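Local coordinates for protein inulin fructotransferase (Bacillus sp. snu-7, PDB 2INV) that catalyses intramolecular fructosyl transfer on inulin, probably releasing a di-fructose anhydride, using a right-handed parallel beta-helix assembled as a trimer, at residues S172-G177 against R196-M201; T218-N223 against E240-T245; G222-A227 against G246-P251; T233-N238 against L256-G261; N263-T268 against K287-T292. One frame throughout, in Å; residues are numbered along the deposited sequence.

Contact 1 of 5, residues S172-G177 against R196-M201; sequences SFHITG and RVNDNM
With CG swung to the side opposite its backbone nitrogen (chi1 -163°), H174 carries its imidazole alongside the neighbouring strand, and R196 lays its guanidinium flat over one face of that ring. The planes are 23° apart and the group centres 4.2 Å. On a separate chain, D199 of the second subunit takes a salt bridge from NH1 of R196, so this stack belongs to the subunit interface. T176 OG1 donates to N198 O (2.8 Å) from above the carbonyl plane. The strands 174-176 and 196-198 belong to successive coils of the right-handed parallel beta-helix, and N200 sits just beyond them. With CG beside its own backbone nitrogen, N200 places ND2 2.9 Å from I175 O, on the opposite face of that carbonyl from N198 N (3.2 Å from I175 O). A leucine here would probably leave I175 O without one of its two donors and N223 OD1, one coil on, without its bond from N200. OD1 of N200 accepts from M178 N.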
# COMPACT_ATOMS: atom_id res chain seq x y z
N SER A 172 -0.66 -15.24 10.29
CA SER A 172 0.25 -14.61 9.36
C SER A 172 0.14 -15.10 7.91
O SER A 172 1.16 -15.32 7.25
CB SER A 172 1.68 -14.78 9.84
OG SER A 172 2.49 -13.72 9.37
N PHE A 173 -1.08 -15.26 7.41
CA PHE A 173 -1.23 -15.70 6.03
C PHE A 173 -0.99 -14.51 5.13
O PHE A 173 -1.17 -13.36 5.55
CB PHE A 173 -2.61 -16.30 5.80
CG PHE A 173 -2.70 -17.77 6.11
CD1 PHE A 173 -1.86 -18.34 7.06
CD2 PHE A 173 -3.62 -18.59 5.47
CE1 PHE A 173 -1.95 -19.69 7.38
CE2 PHE A 173 -3.72 -19.94 5.77
CZ PHE A 173 -2.88 -20.50 6.73
N HIS A 174 -0.56 -14.77 3.89
CA HIS A 174 -0.27 -13.72 2.93
C HIS A 174 -0.85 -14.11 1.57
O HIS A 174 -0.53 -15.17 1.02
CB HIS A 174 1.24 -13.54 2.82
CG HIS A 174 1.66 -12.25 2.18
ND1 HIS A 174 0.77 -11.32 1.71
CD2 HIS A 174 2.90 -11.73 1.97
CE1 HIS A 174 1.43 -10.27 1.24
NE2 HIS A 174 2.72 -10.50 1.39
N ILE A 175 -1.72 -13.25 1.04
CA ILE A 175 -2.37 -13.47 -0.24
C ILE A 175 -2.08 -12.27 -1.14
O ILE A 175 -2.77 -11.25 -1.03
CB ILE A 175 -3.90 -13.57 -0.08
CG1 ILE A 175 -4.27 -14.67 0.91
CG2 ILE A 175 -4.55 -13.80 -1.44
CD1 ILE A 175 -3.86 -16.07 0.47
N THR A 176 -1.08 -12.36 -2.00
CA THR A 176 -0.77 -11.22 -2.86
C THR A 176 -0.50 -11.51 -4.34
O THR A 176 -0.14 -12.61 -4.71
CB THR A 176 0.40 -10.41 -2.27
OG1 THR A 176 0.64 -9.25 -3.07
CG2 THR A 176 1.67 -11.26 -2.22
N GLY A 177 -0.69 -10.48 -5.16
CA GLY A 177 -0.47 -10.55 -6.59
C GLY A 177 -1.34 -11.53 -7.35
O GLY A 177 -1.04 -11.89 -8.49
N ARG A 196 -2.92 -10.96 5.52
CA ARG A 196 -2.68 -9.91 4.57
C ARG A 196 -3.17 -10.29 3.20
O ARG A 196 -2.79 -11.31 2.63
CB ARG A 196 -1.21 -9.57 4.50
CG ARG A 196 -0.89 -8.31 5.25
CD ARG A 196 0.57 -8.10 5.20
NE ARG A 196 1.25 -9.25 5.78
CZ ARG A 196 2.50 -9.58 5.51
NH1 ARG A 196 3.22 -8.84 4.67
NH2 ARG A 196 3.06 -10.63 6.10
N VAL A 197 -4.06 -9.44 2.71
CA VAL A 197 -4.67 -9.58 1.42
C VAL A 197 -4.36 -8.23 0.77
O VAL A 197 -5.02 -7.24 1.05
CB VAL A 197 -6.19 -9.78 1.61
CG1 VAL A 197 -6.89 -9.82 0.27
CG2 VAL A 197 -6.44 -11.06 2.39
N ASN A 198 -3.34 -8.21 -0.08
CA ASN A 198 -2.92 -6.97 -0.73
C ASN A 198 -2.40 -7.17 -2.15
O ASN A 198 -1.85 -8.22 -2.48
CB ASN A 198 -1.81 -6.32 0.10
CG ASN A 198 -0.50 -7.07 -0.00
OD1 ASN A 198 -0.40 -8.22 0.43
ND2 ASN A 198 0.52 -6.43 -0.59
N ASP A 199 -2.58 -6.14 -2.98
CA ASP A 199 -2.11 -6.15 -4.36
C ASP A 199 -2.73 -7.28 -5.21
O ASP A 199 -2.02 -7.93 -5.98
CB ASP A 199 -0.58 -6.28 -4.37
CG ASP A 199 0.05 -5.66 -5.60
OD1 ASP A 199 -0.60 -4.82 -6.25
OD2 ASP A 199 1.21 -6.01 -5.91
N ASN A 200 -4.04 -7.50 -5.08
CA ASN A 200 -4.71 -8.54 -5.85
C ASN A 200 -5.79 -8.00 -6.78
O ASN A 200 -6.26 -6.87 -6.61
CB ASN A 200 -5.36 -9.60 -4.94
CG ASN A 200 -4.42 -10.14 -3.90
OD1 ASN A 200 -3.63 -11.14 -4.28
ND2 ASN A 200 -4.41 -9.68 -2.76
N MSE A 201 -6.18 -8.83 -7.74
CA MSE A 201 -7.23 -8.52 -8.70
C MSE A 201 -8.30 -9.59 -8.57
O MSE A 201 -8.14 -10.70 -9.08
CB MSE A 201 -6.67 -8.50 -10.12
CG MSE A 201 -7.72 -8.41 -11.22
SE MSE A 201 -8.82 -6.85 -11.10
CE MSE A 201 -7.61 -5.58 -11.88
O HOH W 1 0.59 -11.83 6.82
O HOH W 2 2.37 -8.31 -4.89

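Contact 2 of 5, residues T218-N223 against E240-T245; sequences TIVSGN and EGLLVT. With 2PO (phosphonate), chain H.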
# COMPACT_ATOMS: atom_id res chain seq x y z
N THR A 218 -5.92 -7.69 10.82
CA THR A 218 -5.81 -8.11 9.44
C THR A 218 -5.71 -6.86 8.57
O THR A 218 -6.19 -5.79 8.95
CB THR A 218 -7.05 -8.93 9.04
OG1 THR A 218 -7.07 -10.15 9.80
CG2 THR A 218 -7.02 -9.26 7.56
N ILE A 219 -5.06 -7.00 7.42
CA ILE A 219 -4.91 -5.88 6.49
C ILE A 219 -5.38 -6.27 5.11
O ILE A 219 -5.00 -7.32 4.58
CB ILE A 219 -3.43 -5.44 6.36
CG1 ILE A 219 -2.91 -4.89 7.69
CG2 ILE A 219 -3.32 -4.38 5.27
CD1 ILE A 219 -1.44 -4.53 7.66
N VAL A 220 -6.23 -5.42 4.54
CA VAL A 220 -6.75 -5.64 3.21
C VAL A 220 -6.55 -4.31 2.49
O VAL A 220 -7.33 -3.38 2.68
CB VAL A 220 -8.26 -6.00 3.24
CG1 VAL A 220 -8.76 -6.25 1.82
CG2 VAL A 220 -8.49 -7.24 4.09
N SER A 221 -5.50 -4.24 1.69
CA SER A 221 -5.18 -3.01 0.97
C SER A 221 -4.63 -3.23 -0.43
O SER A 221 -4.23 -4.34 -0.79
CB SER A 221 -4.17 -2.19 1.78
OG SER A 221 -2.92 -2.83 1.81
N GLY A 222 -4.58 -2.14 -1.20
CA GLY A 222 -4.07 -2.19 -2.56
C GLY A 222 -4.73 -3.17 -3.52
O GLY A 222 -4.14 -3.54 -4.54
N ASN A 223 -5.97 -3.57 -3.22
CA ASN A 223 -6.68 -4.52 -4.07
C ASN A 223 -7.72 -3.89 -5.01
O ASN A 223 -8.26 -2.82 -4.74
CB ASN A 223 -7.39 -5.58 -3.22
CG ASN A 223 -6.45 -6.28 -2.25
OD1 ASN A 223 -5.64 -7.19 -2.77
ND2 ASN A 223 -6.45 -6.00 -1.05
N GLU A 240 -11.58 -7.44 14.55
CA GLU A 240 -11.10 -6.40 15.42
C GLU A 240 -9.75 -6.01 14.85
O GLU A 240 -8.96 -6.88 14.49
CB GLU A 240 -10.96 -6.97 16.83
CG GLU A 240 -10.06 -6.20 17.77
CD GLU A 240 -10.83 -5.28 18.69
OE1 GLU A 240 -12.04 -5.51 18.90
OE2 GLU A 240 -10.22 -4.34 19.23
N GLY A 241 -9.50 -4.71 14.74
CA GLY A 241 -8.23 -4.25 14.19
C GLY A 241 -8.09 -4.37 12.68
O GLY A 241 -6.97 -4.31 12.16
N LEU A 242 -9.20 -4.54 11.97
CA LEU A 242 -9.14 -4.65 10.52
C LEU A 242 -8.84 -3.30 9.88
O LEU A 242 -9.45 -2.30 10.22
CB LEU A 242 -10.47 -5.18 9.96
CG LEU A 242 -10.59 -5.42 8.45
CD1 LEU A 242 -9.51 -6.38 7.97
CD2 LEU A 242 -11.97 -5.97 8.12
N LEU A 243 -7.86 -3.30 8.98
CA LEU A 243 -7.46 -2.09 8.27
C LEU A 243 -7.79 -2.35 6.82
O LEU A 243 -7.32 -3.32 6.22
CB LEU A 243 -5.96 -1.85 8.41
CG LEU A 243 -5.45 -0.45 8.74
CD1 LEU A 243 -3.98 -0.37 8.35
CD2 LEU A 243 -6.25 0.60 8.00
N VAL A 244 -8.62 -1.48 6.24
CA VAL A 244 -8.98 -1.62 4.85
C VAL A 244 -8.60 -0.27 4.28
O VAL A 244 -9.19 0.76 4.64
CB VAL A 244 -10.46 -1.96 4.71
CG1 VAL A 244 -10.84 -2.12 3.25
CG2 VAL A 244 -10.75 -3.25 5.47
N THR A 245 -7.61 -0.28 3.40
CA THR A 245 -7.08 0.95 2.85
C THR A 245 -6.53 0.83 1.43
O THR A 245 -6.04 -0.22 1.03
CB THR A 245 -5.95 1.43 3.78
OG1 THR A 245 -4.56 0.70 3.60
CG2 THR A 245 -6.27 1.60 5.21
P 2PO H . -2.17 3.16 1.65
O1P 2PO H . -0.88 3.11 2.55
O2P 2PO H . -2.92 1.76 1.82
O3P 2PO H . -1.99 3.62 0.24
O HOH W 3 -8.79 -7.75 11.77
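T245 donates from OG1 to O2P of the bound phosphonate over 2.6 Å, with S221 as its bridged neighbour on the paired strand. The threonine stands on the same face of the sheet as I219, S221 and L243, and a chi1 of 79°, which sets the hydroxyl between its own backbone nitrogen and carbonyl carbon, brings OG1 to O2P. Behind this first shell, parallel bonding fixes the register: L243 N donates to T218 O, V220 N to L243 O (2.9 Å) and T245 N to V220 O. On the other side V220 and V244, with L242 just before its strand, pack in the interior of the beta-helix. L242 CD1 lies against T218 CB (3.7 Å) and, a little farther on, against V220 CG2 (4.1 Å), while V244 touches L234 and L242 touches A236 of the adjoining wall. T218 gives its hydroxyl to Q216 O, and a water ties T218 N to the carbonyl of E240. The outward face packs against the second subunit, where G246 lies by T245. Since T245 OG1 of the second and third subunits also bonds the phosphonate, the anion is gripped by one neutral hydroxyl from each chain, and such a site is likely to be complete only in the assembled trimer.

Contact 3 of 5, residues G222-A227 against G246-P251; sequences GNHMGA and GNNLFP. With FRU (beta-D-fructofuranose), chain D.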
# COMPACT_ATOMS: atom_id res chain seq x y z
N GLY A 222 -4.58 -2.14 -1.20
CA GLY A 222 -4.07 -2.19 -2.56
C GLY A 222 -4.73 -3.17 -3.52
O GLY A 222 -4.14 -3.54 -4.54
N ASN A 223 -5.97 -3.57 -3.22
CA ASN A 223 -6.68 -4.52 -4.07
C ASN A 223 -7.72 -3.89 -5.01
O ASN A 223 -8.26 -2.82 -4.74
CB ASN A 223 -7.39 -5.58 -3.22
CG ASN A 223 -6.45 -6.28 -2.25
OD1 ASN A 223 -5.64 -7.19 -2.77
ND2 ASN A 223 -6.45 -6.00 -1.05
N HIS A 224 -7.98 -4.60 -6.11
CA HIS A 224 -8.96 -4.23 -7.14
C HIS A 224 -10.12 -5.23 -7.00
O HIS A 224 -9.93 -6.41 -7.27
CB HIS A 224 -8.37 -4.44 -8.54
CG HIS A 224 -7.62 -3.26 -9.10
ND1 HIS A 224 -8.23 -2.07 -9.43
CD2 HIS A 224 -6.32 -3.12 -9.47
CE1 HIS A 224 -7.35 -1.25 -9.98
NE2 HIS A 224 -6.18 -1.87 -10.02
N MSE A 225 -11.32 -4.80 -6.60
CA MSE A 225 -12.43 -5.77 -6.46
C MSE A 225 -13.77 -5.41 -7.09
O MSE A 225 -14.23 -4.26 -7.05
CB MSE A 225 -12.72 -6.08 -4.98
CG MSE A 225 -11.56 -6.71 -4.23
SE MSE A 225 -12.10 -7.13 -2.43
CE MSE A 225 -10.53 -6.54 -1.50
N GLY A 226 -14.41 -6.44 -7.64
CA GLY A 226 -15.72 -6.31 -8.27
C GLY A 226 -16.42 -7.65 -8.05
O GLY A 226 -15.94 -8.68 -8.52
N ALA A 227 -17.53 -7.63 -7.33
CA ALA A 227 -18.27 -8.86 -7.02
C ALA A 227 -19.55 -9.08 -7.82
O ALA A 227 -19.66 -8.69 -8.99
CB ALA A 227 -18.58 -8.90 -5.54
N GLY A 246 -6.61 1.93 0.68
CA GLY A 246 -6.09 1.96 -0.68
C GLY A 246 -6.62 0.91 -1.64
O GLY A 246 -5.91 0.46 -2.53
N ASN A 247 -7.87 0.51 -1.46
CA ASN A 247 -8.47 -0.47 -2.34
C ASN A 247 -9.37 0.26 -3.33
O ASN A 247 -9.94 1.30 -3.01
CB ASN A 247 -9.32 -1.47 -1.55
CG ASN A 247 -8.49 -2.30 -0.60
OD1 ASN A 247 -7.80 -3.24 -1.01
ND2 ASN A 247 -8.54 -1.95 0.68
N ASN A 248 -9.47 -0.28 -4.54
CA ASN A 248 -10.33 0.32 -5.55
C ASN A 248 -11.44 -0.69 -5.78
O ASN A 248 -11.30 -1.61 -6.58
CB ASN A 248 -9.55 0.57 -6.84
CG ASN A 248 -10.28 1.49 -7.79
OD1 ASN A 248 -11.45 1.28 -8.09
ND2 ASN A 248 -9.59 2.53 -8.26
N LEU A 249 -12.53 -0.51 -5.04
CA LEU A 249 -13.67 -1.41 -5.13
C LEU A 249 -14.69 -0.85 -6.09
O LEU A 249 -15.28 0.21 -5.87
CB LEU A 249 -14.26 -1.65 -3.74
CG LEU A 249 -13.17 -1.81 -2.68
CD1 LEU A 249 -13.76 -1.86 -1.44
CD2 LEU A 249 -12.56 -2.94 -2.95
N PHE A 250 -14.91 -1.59 -7.17
CA PHE A 250 -15.84 -1.16 -8.20
C PHE A 250 -17.05 -2.08 -8.32
O PHE A 250 -17.14 -3.11 -7.66
CB PHE A 250 -15.09 -1.04 -9.52
CG PHE A 250 -14.17 -2.19 -9.79
CD1 PHE A 250 -14.67 -3.41 -10.24
CD2 PHE A 250 -12.80 -2.07 -9.57
CE1 PHE A 250 -13.83 -4.48 -10.47
CE2 PHE A 250 -11.94 -3.15 -9.80
CZ PHE A 250 -12.46 -4.35 -10.25
N PRO A 251 -18.00 -1.70 -9.18
CA PRO A 251 -19.22 -2.46 -9.41
C PRO A 251 -19.46 -3.95 -9.35
O PRO A 251 -18.61 -4.81 -9.62
CB PRO A 251 -19.69 -1.88 -10.73
CG PRO A 251 -19.54 -0.44 -10.45
CD PRO A 251 -18.14 -0.36 -9.79
C1 FRU D . -18.04 -5.89 -16.90
C2 FRU D . -17.32 -5.06 -15.76
C3 FRU D . -16.77 -5.94 -14.59
C4 FRU D . -16.93 -5.07 -13.32
C5 FRU D . -18.12 -4.22 -13.68
C6 FRU D . -17.79 -2.76 -13.33
O1 FRU D . -18.89 -6.93 -16.36
O3 FRU D . -15.66 -6.80 -14.48
O4 FRU D . -17.08 -5.85 -12.15
O5 FRU D . -18.40 -4.43 -15.11
O6 FRU D . -18.99 -2.13 -13.18
O HOH W 4 -18.36 -5.26 -6.15
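The ring and N-H of F250 both meet the backbone oxygen of M225, a selenomethionine. F250 N donates to M225 O (2.8 Å), and the phenylalanine ring lies beneath that oxygen, which stands 3.2 Å above the plane over its centre. The ring gets there because CG lies between the backbone nitrogen and the carbonyl carbon (chi1 44°), turning the phenyl back across the neighbouring strand. There F250 CE1 comes within 3.4 Å of G226 CA; a beta carbon on that glycine would collide with the ring. On the other face of the sheet M225 runs beside L249, with M225 CB 3.7 Å from L249 CD2. The third large contributor, N247, belongs to a column of asparagines at a corner of the beta-helix. Its amide is almost coplanar with that of N223, 7° apart, and its OD1 takes two bonds, from N223 N (2.9 Å) and from N223 ND2 (3.1 Å). N247 ND2 bonds V220 O; N223 ND2 bonds V197 O, and N223 OD1 accepts from N200 in the same column. Beyond F250 the chain reaches the sugar: fructose O4 donates to P251 O (3.1 Å), and E204, S93 and R252 bond the same fructose. The asparagine amides thus satisfy buried backbone polar groups at the corner, while the far end offers the fructose a peptide carbonyl and, near O4, an aromatic edge.

Contact 4 of 5, residues T233-N238 against L256-G261; sequences TLLAEN and LIEFTG
A236 and F259 meet inside the right-handed parallel beta-helix, where strands 235-237 and 258-260 of successive coils run 10° apart. The alanine methyl CB touches the phenylalanine at CD1 (3.5 Å), approaching the ring obliquely. F259 holds CG beside its backbone nitrogen (chi1 -69°), and the ring packs on L242 and V267 in the interior. L234 and I257 point to the same interior, at the corner the chain turns on each coil. The opposite face carries L235, E237, E258 and T260. Here L235 bends its CD1 over the neighbouring backbone, 3.3 Å from E258 O, while E258 sends its carboxylate to R254 and S255. E237 and T260 lie side by side and point the same way, the aliphatic part of the glutamate resting on the threonine methyl (CG to CG2, 3.7 Å); the carboxylate goes on to G213 N. T233 and L256 are likewise aligned at the corner, where T233 OG1 lies 3.6 Å from L256 CD2 and also bonds S255 O. Five backbone hydrogen bonds join the pair, from L234 N to L256 O at the corner through to N238 N and T260 O. At G261 a beta carbon would run into N238 OD1. T260 OG1 also bonds N284 OD1, and N238 ND2 bonds G213 O. At this outer end one water donates both to N238 OD1 over 2.7 Å and to T260 OG1 over 2.8 Å.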
# COMPACT_ATOMS: atom_id res chain seq x y z
N THR A 233 -18.33 -7.96 -1.68
CA THR A 233 -17.06 -7.64 -2.25
C THR A 233 -16.10 -7.95 -1.10
O THR A 233 -15.37 -8.94 -1.15
CB THR A 233 -17.03 -6.17 -2.67
OG1 THR A 233 -18.15 -5.91 -3.54
CG2 THR A 233 -15.75 -5.84 -3.42
N LEU A 234 -16.13 -7.13 -0.05
CA LEU A 234 -15.29 -7.39 1.11
C LEU A 234 -16.24 -7.58 2.29
O LEU A 234 -17.06 -6.71 2.59
CB LEU A 234 -14.34 -6.23 1.41
CG LEU A 234 -13.56 -6.40 2.71
CD1 LEU A 234 -12.67 -7.63 2.65
CD2 LEU A 234 -12.73 -5.15 2.96
N LEU A 235 -16.13 -8.74 2.93
CA LEU A 235 -16.98 -9.07 4.06
C LEU A 235 -16.13 -9.41 5.28
O LEU A 235 -15.14 -10.15 5.16
CB LEU A 235 -17.88 -10.24 3.68
CG LEU A 235 -18.61 -11.03 4.77
CD1 LEU A 235 -19.56 -10.14 5.55
CD2 LEU A 235 -19.36 -12.18 4.12
N ALA A 236 -16.50 -8.88 6.44
CA ALA A 236 -15.76 -9.15 7.66
C ALA A 236 -16.68 -9.50 8.81
O ALA A 236 -17.63 -8.77 9.11
CB ALA A 236 -14.92 -7.95 8.01
N GLU A 237 -16.41 -10.62 9.47
CA GLU A 237 -17.24 -11.08 10.58
C GLU A 237 -16.53 -11.08 11.92
O GLU A 237 -15.54 -11.79 12.12
CB GLU A 237 -17.78 -12.48 10.30
CG GLU A 237 -18.60 -12.57 9.01
CD GLU A 237 -19.22 -13.94 8.82
OE1 GLU A 237 -18.76 -14.90 9.47
OE2 GLU A 237 -20.14 -14.06 7.98
N ASN A 238 -17.03 -10.26 12.83
CA ASN A 238 -16.48 -10.16 14.18
C ASN A 238 -14.97 -9.96 14.15
O ASN A 238 -14.22 -10.69 14.80
CB ASN A 238 -16.85 -11.42 14.96
CG ASN A 238 -18.31 -11.79 14.79
OD1 ASN A 238 -19.21 -10.98 15.07
ND2 ASN A 238 -18.57 -13.00 14.32
N LEU A 256 -20.09 -3.28 -1.06
CA LEU A 256 -18.68 -3.20 -1.42
C LEU A 256 -17.85 -3.50 -0.18
O LEU A 256 -16.81 -4.15 -0.26
CB LEU A 256 -18.33 -1.82 -1.98
CG LEU A 256 -18.98 -1.45 -3.32
CD1 LEU A 256 -18.47 -0.09 -3.76
CD2 LEU A 256 -18.67 -2.50 -4.38
N ILE A 257 -18.32 -3.02 0.96
CA ILE A 257 -17.66 -3.27 2.22
C ILE A 257 -18.75 -3.57 3.22
O ILE A 257 -19.63 -2.76 3.47
CB ILE A 257 -16.82 -2.08 2.69
CG1 ILE A 257 -15.63 -1.90 1.74
CG2 ILE A 257 -16.33 -2.30 4.12
CD1 ILE A 257 -14.80 -0.67 2.02
N GLU A 258 -18.67 -4.76 3.80
CA GLU A 258 -19.69 -5.20 4.72
C GLU A 258 -19.14 -5.86 5.97
O GLU A 258 -18.58 -6.96 5.92
CB GLU A 258 -20.62 -6.16 3.98
CG GLU A 258 -21.92 -6.44 4.66
CD GLU A 258 -22.76 -7.40 3.85
OE1 GLU A 258 -22.87 -7.17 2.62
OE2 GLU A 258 -23.31 -8.37 4.42
N PHE A 259 -19.31 -5.17 7.09
CA PHE A 259 -18.84 -5.64 8.38
C PHE A 259 -20.03 -6.08 9.24
O PHE A 259 -21.02 -5.37 9.32
CB PHE A 259 -18.18 -4.51 9.18
CG PHE A 259 -16.86 -4.03 8.64
CD1 PHE A 259 -16.21 -4.69 7.60
CD2 PHE A 259 -16.24 -2.92 9.22
CE1 PHE A 259 -14.95 -4.25 7.16
CE2 PHE A 259 -15.00 -2.48 8.79
CZ PHE A 259 -14.36 -3.15 7.76
N THR A 260 -19.96 -7.25 9.85
CA THR A 260 -21.02 -7.59 10.77
C THR A 260 -20.36 -7.80 12.12
O THR A 260 -19.50 -8.66 12.28
CB THR A 260 -21.87 -8.83 10.39
OG1 THR A 260 -22.71 -9.17 11.51
CG2 THR A 260 -21.01 -10.01 10.03
N GLY A 261 -20.76 -6.96 13.07
CA GLY A 261 -20.23 -7.05 14.41
C GLY A 261 -18.73 -6.87 14.55
O GLY A 261 -18.12 -7.50 15.41
O HOH W 5 -21.36 -10.76 13.37

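Contact 5 of 5, residues N263-T268 against K287-T292; sequences NRCSVT and KENLIT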
# COMPACT_ATOMS: atom_id res chain seq x y z
N ASN A 263 -15.39 -4.60 15.47
CA ASN A 263 -15.16 -3.47 16.36
C ASN A 263 -13.77 -2.89 16.15
O ASN A 263 -12.82 -3.60 15.85
CB ASN A 263 -15.30 -3.91 17.82
CG ASN A 263 -16.67 -4.47 18.13
OD1 ASN A 263 -17.69 -3.86 17.83
ND2 ASN A 263 -16.70 -5.65 18.75
N ARG A 264 -13.67 -1.57 16.33
CA ARG A 264 -12.40 -0.87 16.18
C ARG A 264 -11.66 -1.15 14.88
O ARG A 264 -10.44 -1.34 14.89
CB ARG A 264 -11.47 -1.21 17.34
CG ARG A 264 -11.98 -0.83 18.69
CD ARG A 264 -12.19 -2.07 19.53
NE ARG A 264 -13.20 -1.82 20.55
CZ ARG A 264 -13.90 -2.75 21.18
NH1 ARG A 264 -13.69 -4.03 20.91
NH2 ARG A 264 -14.82 -2.41 22.07
N CYS A 265 -12.37 -1.19 13.76
CA CYS A 265 -11.71 -1.43 12.49
C CYS A 265 -11.60 -0.09 11.78
O CYS A 265 -12.15 0.91 12.27
CB CYS A 265 -12.50 -2.42 11.63
SG CYS A 265 -12.68 -4.06 12.38
N SER A 266 -10.91 -0.06 10.65
CA SER A 266 -10.76 1.19 9.93
C SER A 266 -10.84 1.02 8.42
O SER A 266 -10.14 0.18 7.84
CB SER A 266 -9.43 1.85 10.30
OG SER A 266 -9.20 3.00 9.51
N VAL A 267 -11.69 1.84 7.80
CA VAL A 267 -11.85 1.81 6.35
C VAL A 267 -11.51 3.22 5.89
O VAL A 267 -12.35 4.14 5.94
CB VAL A 267 -13.29 1.43 5.98
CG1 VAL A 267 -13.48 1.46 4.48
CG2 VAL A 267 -13.59 0.03 6.51
N THR A 268 -10.28 3.38 5.41
CA THR A 268 -9.76 4.67 5.00
C THR A 268 -9.00 4.68 3.67
O THR A 268 -8.37 3.69 3.29
CB THR A 268 -8.78 5.18 6.07
OG1 THR A 268 -9.38 5.04 7.37
CG2 THR A 268 -8.41 6.62 5.81
N LYS A 287 -18.98 -1.55 16.55
CA LYS A 287 -18.62 -0.47 17.46
C LYS A 287 -17.25 0.15 17.22
O LYS A 287 -16.29 -0.54 16.87
CB LYS A 287 -18.66 -0.96 18.92
CG LYS A 287 -20.01 -1.49 19.40
CD LYS A 287 -19.97 -1.78 20.91
CE LYS A 287 -18.96 -2.83 21.29
NZ LYS A 287 -19.29 -4.19 20.77
N GLU A 288 -17.17 1.46 17.43
CA GLU A 288 -15.93 2.21 17.33
C GLU A 288 -15.07 2.08 16.07
O GLU A 288 -13.85 1.95 16.14
CB GLU A 288 -15.09 1.87 18.58
CG GLU A 288 -15.86 2.18 19.86
CD GLU A 288 -15.50 1.27 21.03
OE1 GLU A 288 -14.32 0.88 21.15
OE2 GLU A 288 -16.40 0.95 21.84
N ASN A 289 -15.71 2.15 14.90
CA ASN A 289 -14.98 2.03 13.64
C ASN A 289 -14.80 3.37 12.95
O ASN A 289 -15.63 4.28 13.08
CB ASN A 289 -15.71 1.06 12.72
CG ASN A 289 -15.92 -0.30 13.36
OD1 ASN A 289 -14.99 -1.10 13.46
ND2 ASN A 289 -17.14 -0.55 13.82
N LEU A 290 -13.69 3.47 12.23
CA LEU A 290 -13.34 4.68 11.50
C LEU A 290 -13.52 4.50 10.00
O LEU A 290 -12.88 3.65 9.38
CB LEU A 290 -11.90 5.05 11.82
CG LEU A 290 -11.27 6.26 11.13
CD1 LEU A 290 -11.99 7.54 11.53
CD2 LEU A 290 -9.80 6.34 11.51
N ILE A 291 -14.42 5.31 9.43
CA ILE A 291 -14.71 5.28 8.00
C ILE A 291 -14.39 6.70 7.57
O ILE A 291 -15.21 7.60 7.74
CB ILE A 291 -16.18 4.99 7.74
CG1 ILE A 291 -16.63 3.82 8.62
CG2 ILE A 291 -16.39 4.67 6.27
CD1 ILE A 291 -16.00 2.51 8.26
N THR A 292 -13.21 6.90 7.00
CA THR A 292 -12.82 8.24 6.61
C THR A 292 -11.95 8.30 5.37
O THR A 292 -11.34 7.31 4.98
CB THR A 292 -12.07 8.87 7.79
OG1 THR A 292 -11.92 10.28 7.58
CG2 THR A 292 -10.69 8.23 7.95
O HOH W 6 -19.79 -5.63 18.21
O HOH W 7 -16.04 -0.53 24.09
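R264 and E288 lie side by side, both bent at chi2, so that the guanidinium edge meets the carboxylate in a salt bridge with NE 3.0 Å from OE1. The bond is fairly straight (163° at the hydrogen) and OE1 lies in the guanidinium plane, yet NE comes from above the carboxylate plane, the two flat groups being turned 59° apart. A water joins E288 OE2 to R264 NH2, weakly at the arginine, and R264 NH1 makes a second salt bridge to E240. A methionine in place of the arginine would probably leave the carboxylates of E240 and E288 without their shared positive partner. Next to this pair N263 turns OD1 to K287 N (2.9 Å), in its carbonyl plane, and the lysine chain curls through bends at chi3 and chi4 until NZ makes a weak bond to the same oxygen. N289, with CG beside its backbone nitrogen (chi1 -56°), lets OD1 accept from C265 N (2.6 Å). Farther along, I291 CD1 packs on V267 CB (3.7 Å), and the methyls of T268 and T292 touch, CG2 to CG2, at 3.5 Å. T292 OG1 is bonded to S330 O and to D331 of the second subunit. Within the beta-helix, strand 266-268 lies between strand 243-245 and residues 290-292, with strand 328-337 beyond; V267 faces F259 and I257 in the interior, whereas T268 and L290 pack against the second subunit.

From the N terminus, contact 1 is the first to close, joining two coils across the 18 intervening residues, the rest of one coil, before the others begin. Contacts 2 and 3 then start from one stretch, sharing G222 and N223, and join consecutive strands of the following two coils, the first of which pairs with the second strand of contact 1, on either side of a corner. Contact 4 crosses both, since its segments alternate with theirs along the chain; it stitches another wall of the same coils, and its side chains meet those of contacts 2 and 3 inside. Contact 5 follows in series, extending the wall of contact 2 through strand 266-268. N200 and N223 link contact 1 to contacts 2 and 3.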